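Local coordinates for threonine phosphate decarboxylase-like enzyme (Sulfurospirillum multivorans, PDB 6OUX), which decarboxylates L-serine O-phosphate to ethanolamine O-phosphate, a pyridoxal phosphate-dependent step in the biosynthesis of norcobamide cofactors, at residues V202-I207 with N235-K240; E119-V124 with P171-L176; N101-N106 with A256-R261. All blocks are in the same frame, centred on the assembly; numbering follows the deposited sequence.

Interaction 1. Residues V202-I207 with N235-K240; sequences VPRIII and NVIIVK
Strands 204-208 and 236-241 are neighbouring parallel strands in the seven-stranded mixed sheet of the large domain of this fold-type I pyridoxal phosphate enzyme, joined by a beta-alpha-beta connection that includes helix 227-232. Residues 235-240 accept and donate alternately along the edge of 202-207. Ile205 N donates a hydrogen bond to Asn235 O, Ile237 N bonds Ile205 O at a nearly straight 175°, Ile207 N reaches Ile237 O at 2.7 Å, and Val239 N closes the set on Ile207 O at 2.8 Å. CA-H...O contacts, such as Val236 CA to Ile205 O at 3.3 Å, fill in between these bonds.

Just ahead of the strand, the Asn235 side chain extends the pairing. Its CG sits between backbone N and carbonyl carbon (chi1 64°), which swings the amide over to the turn at Val202. There Asn235 ND2 bonds Val202 O at 2.8 Å, on a lone pair in the carbonyl plane and within the plane of its own amide; a weak second bond runs from Asn235 ND2 to Leu199 O. The amide also runs obliquely past Ile205, whose CD1 tip lies 3.3 Å from Asn235 ND2. A water sits within hydrogen-bonding distance of Pro203 O and, more weakly, of Asn235 O.

On the face carrying Ile206, Ile237 and Val239, side chains lie alongside one another, with Ile206 CG2 4.0 Å from Val239 CG2. The other face carries Ile205, Ile207, Val236 and Ile238. Here the CD1 branch of Ile207 meets Val236 CG1 at 4.1 Å, while Ile238 CD1 leans back onto Ile207 CB.

Leu115 and Ile112 of helix 108-116 cover the first face, and Leu196 and Met192 of helix 189-198 with helix 227-232 the second. Strand 173-177 continues the sheet beyond 204-208, as strand 254-257 does beyond 236-241.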
ATOM      1  N   VAL A 202      16.804   2.111  27.133  1.00 15.76           N
ATOM      2  CA  VAL A 202      16.313   2.805  25.946  1.00 14.99           C
ATOM      3  C   VAL A 202      14.785   2.520  25.752  1.00 14.85           C
ATOM      4  O   VAL A 202      14.355   1.359  25.789  1.00 15.70           O
ATOM      5  CB  VAL A 202      17.140   2.354  24.667  1.00 14.60           C
ATOM      6  CG1 VAL A 202      16.608   3.029  23.427  1.00 15.42           C
ATOM      7  CG2 VAL A 202      18.629   2.592  24.871  1.00 14.70           C
ATOM      8  N   PRO A 203      13.972   3.562  25.459  1.00 14.35           N
ATOM      9  CA  PRO A 203      12.571   3.366  25.243  1.00 15.21           C
ATOM     10  C   PRO A 203      12.199   2.399  24.067  1.00 14.39           C
ATOM     11  O   PRO A 203      11.329   1.525  24.198  1.00 13.82           O
ATOM     12  CB  PRO A 203      12.092   4.779  24.986  1.00 15.90           C
ATOM     13  CG  PRO A 203      12.983   5.626  25.859  1.00 16.14           C
ATOM     14  CD  PRO A 203      14.290   4.996  25.565  1.00 15.64           C
ATOM     15  N   ARG A 204      12.885   2.531  22.941  1.00 13.32           N
ATOM     16  CA  ARG A 204      12.530   1.791  21.723  1.00 12.32           C
ATOM     17  C   ARG A 204      13.781   1.322  21.043  1.00 11.93           C
ATOM     18  O   ARG A 204      14.605   2.157  20.654  1.00 11.78           O
ATOM     19  CB  ARG A 204      11.727   2.705  20.743  1.00 12.48           C
ATOM     20  CG  ARG A 204      10.268   2.981  21.170  1.00 13.63           C
ATOM     21  CD  ARG A 204       9.703   4.132  20.373  1.00 14.43           C
ATOM     22  NE  ARG A 204      10.330   5.348  20.817  1.00 16.17           N
ATOM     23  CZ  ARG A 204       9.953   6.011  21.924  1.00 19.42           C
ATOM     24  NH1 ARG A 204       8.943   5.586  22.681  1.00 18.00           N
ATOM     25  NH2 ARG A 204      10.593   7.110  22.294  1.00 20.84           N
ATOM     26  N   ILE A 205      13.915  -0.005  20.890  1.00 12.15           N
ATOM     27  CA  ILE A 205      14.995  -0.581  20.151  1.00 12.18           C
ATOM     28  C   ILE A 205      14.335  -1.336  18.997  1.00 12.91           C
ATOM     29  O   ILE A 205      13.710  -2.398  19.220  1.00 12.00           O
ATOM     30  CB  ILE A 205      15.872  -1.540  21.008  1.00 13.38           C
ATOM     31  CG1 ILE A 205      16.505  -0.746  22.174  1.00 12.99           C
ATOM     32  CG2 ILE A 205      16.885  -2.193  20.075  1.00 13.27           C
ATOM     33  CD1 ILE A 205      17.360  -1.569  23.084  1.00 14.15           C
ATOM     34  N   ILE A 206      14.444  -0.735  17.813  1.00 11.48           N
ATOM     35  CA  ILE A 206      13.836  -1.211  16.592  1.00 12.43           C
ATOM     36  C   ILE A 206      14.827  -2.067  15.888  1.00 12.92           C
ATOM     37  O   ILE A 206      15.962  -1.635  15.640  1.00 13.06           O
ATOM     38  CB  ILE A 206      13.467  -0.065  15.638  1.00 13.22           C
ATOM     39  CG1 ILE A 206      12.334   0.763  16.262  1.00 13.17           C
ATOM     40  CG2 ILE A 206      13.076  -0.639  14.287  1.00 14.11           C
ATOM     41  CD1 ILE A 206      12.224   2.144  15.683  1.00 12.75           C
ATOM     42  N   ILE A 207      14.443  -3.308  15.615  1.00 12.18           N
ATOM     43  CA  ILE A 207      15.358  -4.245  14.958  1.00 11.86           C
ATOM     44  C   ILE A 207      14.702  -4.701  13.681  1.00 10.63           C
ATOM     45  O   ILE A 207      13.680  -5.430  13.711  1.00 11.65           O
ATOM     46  CB  ILE A 207      15.663  -5.489  15.842  1.00 12.07           C
ATOM     47  CG1 ILE A 207      16.180  -5.071  17.217  1.00 13.00           C
ATOM     48  CG2 ILE A 207      16.656  -6.364  15.120  1.00 12.13           C
ATOM     49  CD1 ILE A 207      16.404  -6.172  18.251  1.00 13.50           C
ATOM     50  N   ASN A 235      11.383  -3.375  25.565  1.00 13.39           N
ATOM     51  CA  ASN A 235      11.643  -2.218  24.725  1.00 12.73           C
ATOM     52  C   ASN A 235      11.920  -2.562  23.243  1.00 11.35           C
ATOM     53  O   ASN A 235      12.224  -1.664  22.475  1.00 12.56           O
ATOM     54  CB  ASN A 235      12.789  -1.357  25.255  1.00 12.07           C
ATOM     55  CG  ASN A 235      14.094  -2.062  25.258  1.00 12.96           C
ATOM     56  OD1 ASN A 235      14.152  -3.304  25.145  1.00 13.56           O
ATOM     57  ND2 ASN A 235      15.145  -1.323  25.547  1.00 12.26           N
ATOM     58  N   VAL A 236      11.866  -3.837  22.878  1.00 11.82           N
ATOM     59  CA  VAL A 236      12.124  -4.244  21.514  1.00 12.35           C
ATOM     60  C   VAL A 236      10.900  -4.136  20.596  1.00 12.79           C
ATOM     61  O   VAL A 236       9.799  -4.627  20.916  1.00 12.79           O
ATOM     62  CB  VAL A 236      12.768  -5.626  21.486  1.00 12.66           C
ATOM     63  CG1 VAL A 236      12.789  -6.261  20.080  1.00 12.65           C
ATOM     64  CG2 VAL A 236      14.191  -5.500  22.018  1.00 13.72           C
ATOM     65  N   ILE A 237      11.181  -3.624  19.406  1.00 11.83           N
ATOM     66  CA  ILE A 237      10.287  -3.671  18.262  1.00 12.81           C
ATOM     67  C   ILE A 237      10.983  -4.407  17.130  1.00 12.57           C
ATOM     68  O   ILE A 237      12.123  -4.051  16.762  1.00 13.57           O
ATOM     69  CB  ILE A 237       9.893  -2.283  17.809  1.00 13.26           C
ATOM     70  CG1 ILE A 237       9.030  -1.617  18.869  1.00 15.26           C
ATOM     71  CG2 ILE A 237       9.103  -2.318  16.509  1.00 14.08           C
ATOM     72  CD1 ILE A 237       8.943  -0.118  18.783  1.00 17.55           C
ATOM     73  N   ILE A 238      10.344  -5.473  16.663  1.00 11.53           N
ATOM     74  CA  ILE A 238      10.875  -6.231  15.537  1.00 12.42           C
ATOM     75  C   ILE A 238      10.174  -5.793  14.277  1.00 12.86           C
ATOM     76  O   ILE A 238       8.937  -5.690  14.224  1.00 12.22           O
ATOM     77  CB  ILE A 238      10.675  -7.763  15.726  1.00 12.83           C
ATOM     78  CG1 ILE A 238      11.339  -8.253  17.011  1.00 12.94           C
ATOM     79  CG2 ILE A 238      11.185  -8.544  14.515  1.00 12.74           C
ATOM     80  CD1 ILE A 238      12.853  -8.053  17.078  1.00 12.73           C
ATOM     81  N   VAL A 239      10.947  -5.543  13.223  1.00 13.70           N
ATOM     82  CA  VAL A 239      10.337  -5.247  11.944  1.00 14.19           C
ATOM     83  C   VAL A 239      10.914  -6.184  10.884  1.00 13.77           C
ATOM     84  O   VAL A 239      12.114  -6.458  10.905  1.00 12.59           O
ATOM     85  CB  VAL A 239      10.646  -3.771  11.516  1.00 15.46           C
ATOM     86  CG1 VAL A 239       9.988  -3.491  10.212  1.00 17.10           C
ATOM     87  CG2 VAL A 239      10.150  -2.764  12.507  1.00 15.27           C
ATOM     88  N   LYS A 240      10.085  -6.628   9.938  1.00 14.09           N
ATOM     89  CA  LYS A 240      10.527  -7.649   8.952  1.00 15.03           C
ATOM     90  C   LYS A 240       9.709  -7.546   7.672  1.00 16.88           C
ATOM     91  O   LYS A 240       8.484  -7.572   7.700  1.00 14.74           O
ATOM     92  CB  LYS A 240      10.449  -9.066   9.550  1.00 15.39           C
ATOM     93  CG  LYS A 240      10.910 -10.130   8.596  1.00 18.67           C
ATOM     94  CD  LYS A 240      11.306 -11.450   9.237  1.00 19.89           C
ATOM     95  CE  LYS A 240      11.879 -12.371   8.184  1.00 20.09           C
ATOM     96  NZ  LYS A 240      10.818 -12.618   7.170  1.00 21.94           N
TER
HETATM   97  O   HOH W   1       9.651   0.013  22.609  1.00 27.32           O

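Interaction 2. Residues E119-V124 with P171-L176; sequences EEVQKV and PDTVVL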
ATOM      1  N   GLU A 119       5.662  11.593  17.603  1.00 31.11           N
ATOM      2  CA  GLU A 119       6.210  12.728  18.364  1.00 32.57           C
ATOM      3  C   GLU A 119       7.088  12.358  19.564  1.00 28.04           C
ATOM      4  O   GLU A 119       7.972  13.115  19.945  1.00 30.11           O
ATOM      5  CB  GLU A 119       5.126  13.756  18.716  1.00 39.53           C
ATOM      6  CG  GLU A 119       4.072  13.314  19.713  1.00 43.23           C
ATOM      7  CD  GLU A 119       2.983  14.377  19.886  1.00 51.10           C
ATOM      8  OE1 GLU A 119       3.157  15.517  19.363  1.00 53.18           O
ATOM      9  OE2 GLU A 119       1.954  14.066  20.536  1.00 52.50           O
ATOM     10  N   GLU A 120       6.930  11.171  20.126  1.00 30.20           N
ATOM     11  CA  GLU A 120       7.843  10.754  21.211  1.00 30.28           C
ATOM     12  C   GLU A 120       9.273  10.633  20.736  1.00 25.44           C
ATOM     13  O   GLU A 120      10.182  10.666  21.537  1.00 24.51           O
ATOM     14  CB  GLU A 120       7.496   9.387  21.825  1.00 37.21           C
ATOM     15  CG  GLU A 120       6.025   9.093  21.974  1.00 43.04           C
ATOM     16  CD  GLU A 120       5.455   8.541  20.685  1.00 46.82           C
ATOM     17  OE1 GLU A 120       5.857   7.388  20.301  1.00 45.54           O
ATOM     18  OE2 GLU A 120       4.643   9.295  20.076  1.00 38.67           O
ATOM     19  N   VAL A 121       9.472  10.421  19.429  1.00 24.17           N
ATOM     20  CA  VAL A 121      10.791  10.202  18.881  1.00 21.09           C
ATOM     21  C   VAL A 121      11.520  11.549  18.719  1.00 21.77           C
ATOM     22  O   VAL A 121      11.281  12.283  17.785  1.00 22.33           O
ATOM     23  CB  VAL A 121      10.707   9.450  17.526  1.00 21.15           C
ATOM     24  CG1 VAL A 121      12.121   9.163  16.980  1.00 21.55           C
ATOM     25  CG2 VAL A 121       9.887   8.207  17.666  1.00 22.10           C
ATOM     26  N   GLN A 122      12.433  11.847  19.633  1.00 23.67           N
ATOM     27  CA  GLN A 122      13.145  13.131  19.660  1.00 24.80           C
ATOM     28  C   GLN A 122      14.676  13.030  19.572  1.00 22.94           C
ATOM     29  O   GLN A 122      15.355  14.013  19.276  1.00 20.20           O
ATOM     30  CB  GLN A 122      12.808  13.847  20.971  1.00 28.61           C
ATOM     31  CG  GLN A 122      11.369  14.294  21.056  1.00 33.01           C
ATOM     32  CD  GLN A 122      11.000  15.281  19.953  1.00 39.78           C
ATOM     33  OE1 GLN A 122       9.918  15.187  19.360  1.00 47.38           O
ATOM     34  NE2 GLN A 122      11.894  16.238  19.667  1.00 40.65           N
ATOM     35  N   LYS A 123      15.231  11.861  19.840  1.00 19.47           N
ATOM     36  CA  LYS A 123      16.624  11.636  19.491  1.00 16.77           C
ATOM     37  C   LYS A 123      16.704  10.196  19.077  1.00 16.46           C
ATOM     38  O   LYS A 123      16.277   9.346  19.826  1.00 15.99           O
ATOM     39  CB  LYS A 123      17.519  11.908  20.642  1.00 15.66           C
ATOM     40  CG  LYS A 123      18.972  11.818  20.387  1.00 16.63           C
ATOM     41  CD  LYS A 123      19.744  12.427  21.572  1.00 17.50           C
ATOM     42  CE  LYS A 123      21.197  12.574  21.217  1.00 17.80           C
ATOM     43  NZ  LYS A 123      22.041  13.037  22.351  1.00 17.86           N
ATOM     44  N   VAL A 124      17.293   9.943  17.904  1.00 16.79           N
ATOM     45  CA  VAL A 124      17.439   8.570  17.346  1.00 15.54           C
ATOM     46  C   VAL A 124      18.903   8.292  16.963  1.00 15.16           C
ATOM     47  O   VAL A 124      19.613   9.198  16.466  1.00 13.43           O
ATOM     48  CB  VAL A 124      16.492   8.384  16.159  1.00 17.43           C
ATOM     49  CG1 VAL A 124      16.786   9.375  15.071  1.00 20.02           C
ATOM     50  CG2 VAL A 124      16.492   6.916  15.667  1.00 17.64           C
ATOM     51  N   PRO A 171      19.728   8.368  23.368  1.00 16.20           N
ATOM     52  CA  PRO A 171      18.651   8.477  22.427  1.00 14.53           C
ATOM     53  C   PRO A 171      17.396   7.839  23.001  1.00 14.02           C
ATOM     54  O   PRO A 171      17.471   6.922  23.788  1.00 13.02           O
ATOM     55  CB  PRO A 171      19.173   7.675  21.227  1.00 14.46           C
ATOM     56  CG  PRO A 171      19.921   6.573  21.856  1.00 15.11           C
ATOM     57  CD  PRO A 171      20.564   7.186  23.112  1.00 15.56           C
ATOM     58  N   ASP A 172      16.219   8.309  22.618  1.00 14.70           N
ATOM     59  CA  ASP A 172      15.059   7.593  23.031  1.00 14.44           C
ATOM     60  C   ASP A 172      14.760   6.381  22.112  1.00 14.08           C
ATOM     61  O   ASP A 172      13.966   5.499  22.485  1.00 12.67           O
ATOM     62  CB  ASP A 172      13.831   8.491  23.090  1.00 16.11           C
ATOM     63  CG  ASP A 172      13.538   9.177  21.782  1.00 17.38           C
ATOM     64  OD1 ASP A 172      12.976   8.538  20.863  1.00 17.58           O
ATOM     65  OD2 ASP A 172      13.856  10.391  21.664  1.00 18.81           O
ATOM     66  N   THR A 173      15.304   6.389  20.888  1.00 15.07           N
ATOM     67  CA  THR A 173      14.990   5.359  19.861  1.00 14.40           C
ATOM     68  C   THR A 173      16.302   4.981  19.177  1.00 15.07           C
ATOM     69  O   THR A 173      17.156   5.851  18.868  1.00 14.12           O
ATOM     70  CB  THR A 173      14.011   5.905  18.822  1.00 15.64           C
ATOM     71  OG1 THR A 173      12.845   6.415  19.490  1.00 14.99           O
ATOM     72  CG2 THR A 173      13.557   4.813  17.765  1.00 15.06           C
ATOM     73  N   VAL A 174      16.505   3.689  19.015  1.00 13.38           N
ATOM     74  CA  VAL A 174      17.618   3.177  18.232  1.00 15.36           C
ATOM     75  C   VAL A 174      17.072   2.295  17.074  1.00 14.03           C
ATOM     76  O   VAL A 174      16.008   1.672  17.230  1.00 14.04           O
ATOM     77  CB  VAL A 174      18.466   2.361  19.215  1.00 18.46           C
ATOM     78  CG1 VAL A 174      19.280   1.299  18.587  1.00 20.42           C
ATOM     79  CG2 VAL A 174      19.256   3.317  20.146  1.00 18.04           C
ATOM     80  N   VAL A 175      17.749   2.337  15.920  1.00 14.15           N
ATOM     81  CA  VAL A 175      17.466   1.399  14.760  1.00 13.57           C
ATOM     82  C   VAL A 175      18.674   0.503  14.473  1.00 14.24           C
ATOM     83  O   VAL A 175      19.758   1.006  14.253  1.00 13.26           O
ATOM     84  CB  VAL A 175      17.114   2.136  13.495  1.00 13.92           C
ATOM     85  CG1 VAL A 175      16.733   1.161  12.346  1.00 15.38           C
ATOM     86  CG2 VAL A 175      16.001   3.128  13.740  1.00 14.94           C
ATOM     87  N   LEU A 176      18.486  -0.827  14.581  1.00 14.06           N
ATOM     88  CA  LEU A 176      19.490  -1.800  14.239  1.00 14.92           C
ATOM     89  C   LEU A 176      18.916  -2.625  13.058  1.00 13.45           C
ATOM     90  O   LEU A 176      17.714  -2.945  12.981  1.00 14.13           O
ATOM     91  CB  LEU A 176      19.837  -2.718  15.404  1.00 17.16           C
ATOM     92  CG  LEU A 176      20.355  -2.074  16.713  1.00 19.20           C
ATOM     93  CD1 LEU A 176      20.542  -3.070  17.836  1.00 21.20           C
ATOM     94  CD2 LEU A 176      21.684  -1.382  16.456  1.00 22.48           C
TER
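Asp172 reaches across to the chain around Gln122 and Lys123 with its carboxylate. From Asp172 CB, 4.2 Å from Lys123 O, the first torsion (chi1 57°) sets CG between the backbone N and carbonyl carbon, turning the acid back over the facing backbone. Asp172 CG lies 3.4 Å from Lys123 O. Asp172 OD2 then accepts hydrogen bonds from two successive backbone amides, Gln122 N at 2.9 Å and Lys123 N at 2.7 Å. Both come from the syn side but out of the carboxylate plane, by 19° and 33°. OD1 rests against Val121 CA, accepts a hydrogen bond from Thr173 OG1, and forms a salt bridge with Arg204 NH2. Two backbone amides, a hydroxyl and a guanidinium thus fix the rotation of the carboxylate and would probably stabilise its negative charge.

The site lies where strands 123-128 and 173-177, adjacent and parallel in the central sheet of the aminotransferase-like fold, begin to pair. Thr173 N donates to Lys123 O at 3.3 Å, a longish bond in the carbonyl plane, and Val124 CA makes a CA-H...O contact with Thr173 O.

Side chains pack around this start. Val121, crossing Thr173 at about a right angle, sets CG1 3.8 Å from Thr173 OG1, while Val124 CG2 covers Thr173 O. On the other flank, the extended Lys123 chain runs past Pro171 CA to a salt bridge between its NZ and Glu169.

Interaction 3. Residues N101-N106 with A256-R261; sequences NIFIGN and ALMDSR
Four hydrogen bonds join Asn101 and Phe103 to Ala256 and Met258. Phe103 and Ala256 form an antiparallel hydrogen-bonded pair: Phe103 N donates to Ala256 O at a nearly straight 173°, and Ala256 N returns a bond to Phe103 O at 2.8 Å. One step beyond the non-hydrogen-bonded pair Ile102 and Leu257, Met258 N reaches Asn101 O at 3.0 Å. The Asn101 side chain continues the line. With CG beside its backbone N (chi1 -74°), Asn101 ND2 bonds Met258 O at 2.8 Å; the oxygen lies close to the amide plane, while the nitrogen stands 31° off the plane of the Met258 carbonyl. CA-H...O contacts accompany the pairing, the shortest from Leu257 CA to Asn101 O at 3.2 Å.

Apolar contacts lie on both faces. Ile102 CG1 and Leu257 CD2 run side by side at 4.0 Å, beneath Met91 and Leu95 of helix 84-95. On the other face, the Met258 chain bends at its thioether so that CE touches Phe103 CB at 3.7 Å, next to Ile111 and Met114 of helix 108-116.

Past the strand, Asp259 is the N-cap of helix 260-266, its OD2 accepting from Lys262 N.

Strand 102-105 is the outermost strand of the large sheet within this chain, bound to the antiparallel strand 254-257. Asn101 uses both its backbone O and its side-chain ND2 to carry the pairing beyond the strand end, to the residue just before the N-cap.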
ATOM      1  N   ASN A 101      -0.221  -7.843  19.231  1.00 14.86           N
ATOM      2  CA  ASN A 101       1.191  -7.376  19.151  1.00 14.48           C
ATOM      3  C   ASN A 101       1.771  -7.306  17.687  1.00 15.20           C
ATOM      4  O   ASN A 101       2.899  -6.859  17.493  1.00 14.92           O
ATOM      5  CB  ASN A 101       2.130  -8.272  19.991  1.00 15.15           C
ATOM      6  CG  ASN A 101       1.989  -8.059  21.472  1.00 14.90           C
ATOM      7  OD1 ASN A 101       1.626  -8.936  22.219  1.00 18.40           O
ATOM      8  ND2 ASN A 101       2.273  -6.910  21.892  1.00 15.80           N
ATOM      9  N   ILE A 102       0.982  -7.684  16.680  1.00 15.50           N
ATOM     10  CA  ILE A 102       1.383  -7.673  15.252  1.00 14.79           C
ATOM     11  C   ILE A 102       0.785  -6.489  14.486  1.00 14.97           C
ATOM     12  O   ILE A 102      -0.404  -6.298  14.557  1.00 12.60           O
ATOM     13  CB  ILE A 102       0.958  -8.965  14.538  1.00 15.15           C
ATOM     14  CG1 ILE A 102       1.419 -10.180  15.322  1.00 16.55           C
ATOM     15  CG2 ILE A 102       1.540  -8.987  13.107  1.00 15.43           C
ATOM     16  CD1 ILE A 102       0.929 -11.547  14.845  1.00 15.86           C
ATOM     17  N   PHE A 103       1.636  -5.695  13.818  1.00 14.98           N
ATOM     18  CA  PHE A 103       1.248  -4.656  12.910  1.00 17.35           C
ATOM     19  C   PHE A 103       1.631  -5.115  11.467  1.00 17.12           C
ATOM     20  O   PHE A 103       2.809  -5.456  11.182  1.00 14.88           O
ATOM     21  CB  PHE A 103       1.907  -3.302  13.295  1.00 17.85           C
ATOM     22  CG  PHE A 103       1.560  -2.191  12.362  1.00 20.45           C
ATOM     23  CD1 PHE A 103       2.273  -2.011  11.171  1.00 20.70           C
ATOM     24  CD2 PHE A 103       0.468  -1.348  12.612  1.00 22.49           C
ATOM     25  CE1 PHE A 103       1.947  -1.023  10.274  1.00 21.90           C
ATOM     26  CE2 PHE A 103       0.151  -0.318  11.720  1.00 24.40           C
ATOM     27  CZ  PHE A 103       0.889  -0.139  10.564  1.00 23.45           C
ATOM     28  N   ILE A 104       0.668  -5.066  10.562  1.00 17.32           N
ATOM     29  CA  ILE A 104       0.866  -5.482   9.152  1.00 19.77           C
ATOM     30  C   ILE A 104       0.833  -4.229   8.272  1.00 19.89           C
ATOM     31  O   ILE A 104      -0.127  -3.468   8.353  1.00 18.95           O
ATOM     32  CB  ILE A 104      -0.249  -6.401   8.619  1.00 22.32           C
ATOM     33  CG1 ILE A 104      -0.669  -7.508   9.609  1.00 24.19           C
ATOM     34  CG2 ILE A 104       0.158  -6.921   7.226  1.00 22.29           C
ATOM     35  CD1 ILE A 104       0.247  -8.671   9.666  1.00 26.63           C
ATOM     36  N   GLY A 105       1.878  -3.985   7.477  1.00 18.43           N
ATOM     37  CA  GLY A 105       1.916  -2.844   6.534  1.00 19.92           C
ATOM     38  C   GLY A 105       2.641  -3.219   5.222  1.00 19.98           C
ATOM     39  O   GLY A 105       2.741  -4.410   4.869  1.00 17.37           O
ATOM     40  N   ASN A 106       3.148  -2.212   4.526  1.00 21.81           N
ATOM     41  CA  ASN A 106       3.743  -2.353   3.209  1.00 26.45           C
ATOM     42  C   ASN A 106       5.161  -2.898   3.110  1.00 23.29           C
ATOM     43  O   ASN A 106       5.558  -3.466   2.096  1.00 25.64           O
ATOM     44  CB  ASN A 106       3.732  -0.992   2.518  1.00 31.78           C
ATOM     45  CG  ASN A 106       2.351  -0.575   2.137  1.00 38.93           C
ATOM     46  OD1 ASN A 106       1.591  -1.378   1.610  1.00 41.07           O
ATOM     47  ND2 ASN A 106       2.003   0.677   2.414  1.00 43.48           N
ATOM     48  N   ALA A 256       5.507  -5.826  11.857  1.00 12.04           N
ATOM     49  CA  ALA A 256       6.227  -5.468  13.075  1.00 12.94           C
ATOM     50  C   ALA A 256       5.583  -6.122  14.274  1.00 13.71           C
ATOM     51  O   ALA A 256       4.350  -6.322  14.295  1.00 14.15           O
ATOM     52  CB  ALA A 256       6.238  -3.977  13.283  1.00 14.33           C
ATOM     53  N   LEU A 257       6.406  -6.423  15.273  1.00 13.22           N
ATOM     54  CA  LEU A 257       5.967  -6.864  16.624  1.00 12.52           C
ATOM     55  C   LEU A 257       6.273  -5.692  17.572  1.00 13.93           C
ATOM     56  O   LEU A 257       7.407  -5.202  17.632  1.00 12.37           O
ATOM     57  CB  LEU A 257       6.743  -8.091  17.073  1.00 12.62           C
ATOM     58  CG  LEU A 257       6.753  -9.289  16.105  1.00 12.84           C
ATOM     59  CD1 LEU A 257       7.529 -10.468  16.671  1.00 13.84           C
ATOM     60  CD2 LEU A 257       5.374  -9.761  15.708  1.00 12.48           C
ATOM     61  N   MET A 258       5.250  -5.222  18.255  1.00 14.81           N
ATOM     62  CA  MET A 258       5.381  -4.073  19.108  1.00 17.42           C
ATOM     63  C   MET A 258       4.294  -4.061  20.169  1.00 16.60           C
ATOM     64  O   MET A 258       3.415  -4.917  20.208  1.00 16.00           O
ATOM     65  CB  MET A 258       5.412  -2.767  18.287  1.00 19.22           C
ATOM     66  CG  MET A 258       4.180  -2.427  17.470  1.00 22.27           C
ATOM     67  SD  MET A 258       4.299  -0.855  16.484  1.00 18.43           S
ATOM     68  CE  MET A 258       4.556  -1.409  15.003  1.00 17.11           C
ATOM     69  N   ASP A 259       4.387  -3.080  21.039  1.00 18.20           N
ATOM     70  CA  ASP A 259       3.442  -2.914  22.151  1.00 18.77           C
ATOM     71  C   ASP A 259       2.000  -2.892  21.621  1.00 18.33           C
ATOM     72  O   ASP A 259       1.714  -2.162  20.695  1.00 17.30           O
ATOM     73  CB  ASP A 259       3.783  -1.589  22.873  1.00 21.15           C
ATOM     74  CG  ASP A 259       2.846  -1.312  23.997  1.00 23.12           C
ATOM     75  OD1 ASP A 259       2.988  -1.961  25.085  1.00 27.05           O
ATOM     76  OD2 ASP A 259       1.909  -0.530  23.774  1.00 22.87           O
ATOM     77  N   SER A 260       1.110  -3.711  22.173  1.00 19.60           N
ATOM     78  CA  SER A 260      -0.249  -3.808  21.648  1.00 22.72           C
ATOM     79  C   SER A 260      -1.070  -2.551  21.864  1.00 24.01           C
ATOM     80  O   SER A 260      -1.930  -2.206  21.010  1.00 22.89           O
ATOM     81  CB  SER A 260      -0.987  -5.046  22.182  1.00 23.68           C
ATOM     82  OG  SER A 260      -1.059  -4.975  23.570  1.00 23.18           O
ATOM     83  N   ARG A 261      -0.800  -1.845  22.964  1.00 25.30           N
ATOM     84  CA  ARG A 261      -1.443  -0.547  23.229  1.00 28.65           C
ATOM     85  C   ARG A 261      -1.153   0.460  22.095  1.00 25.95           C
ATOM     86  O   ARG A 261      -2.055   1.135  21.574  1.00 25.84           O
ATOM     87  CB  ARG A 261      -0.864   0.047  24.537  1.00 34.64           C
ATOM     88  CG  ARG A 261      -1.860   0.438  25.601  1.00 42.76           C
ATOM     89  CD  ARG A 261      -2.768  -0.712  26.034  1.00 46.69           C
ATOM     90  NE  ARG A 261      -2.101  -1.975  26.397  1.00 51.23           N
ATOM     91  CZ  ARG A 261      -1.864  -2.426  27.641  1.00 46.22           C
ATOM     92  NH1 ARG A 261      -2.154  -1.700  28.700  1.00 45.36           N
ATOM     93  NH2 ARG A 261      -1.282  -3.606  27.813  1.00 37.46           N
TER

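In the fold
From the N terminus, residues 101-106 come first and pair with 256-261, so interaction 3 closes the longest loop, 149 residues between its segments. Within it, residues 119-124 meet 171-176 in interaction 2, and only after that loop is complete does 202-207 open the shorter one that interaction 1 closes at 235-240. The two inner loops follow in series and nothing crosses. All three contacts belong to one sheet: strand 204-208 pairs with 173-177, linking interactions 1 and 2, and strand 236-241 with 254-257, linking interactions 1 and 3. Interactions 2 and 3 do not touch, with nearest atoms about 9 Å apart.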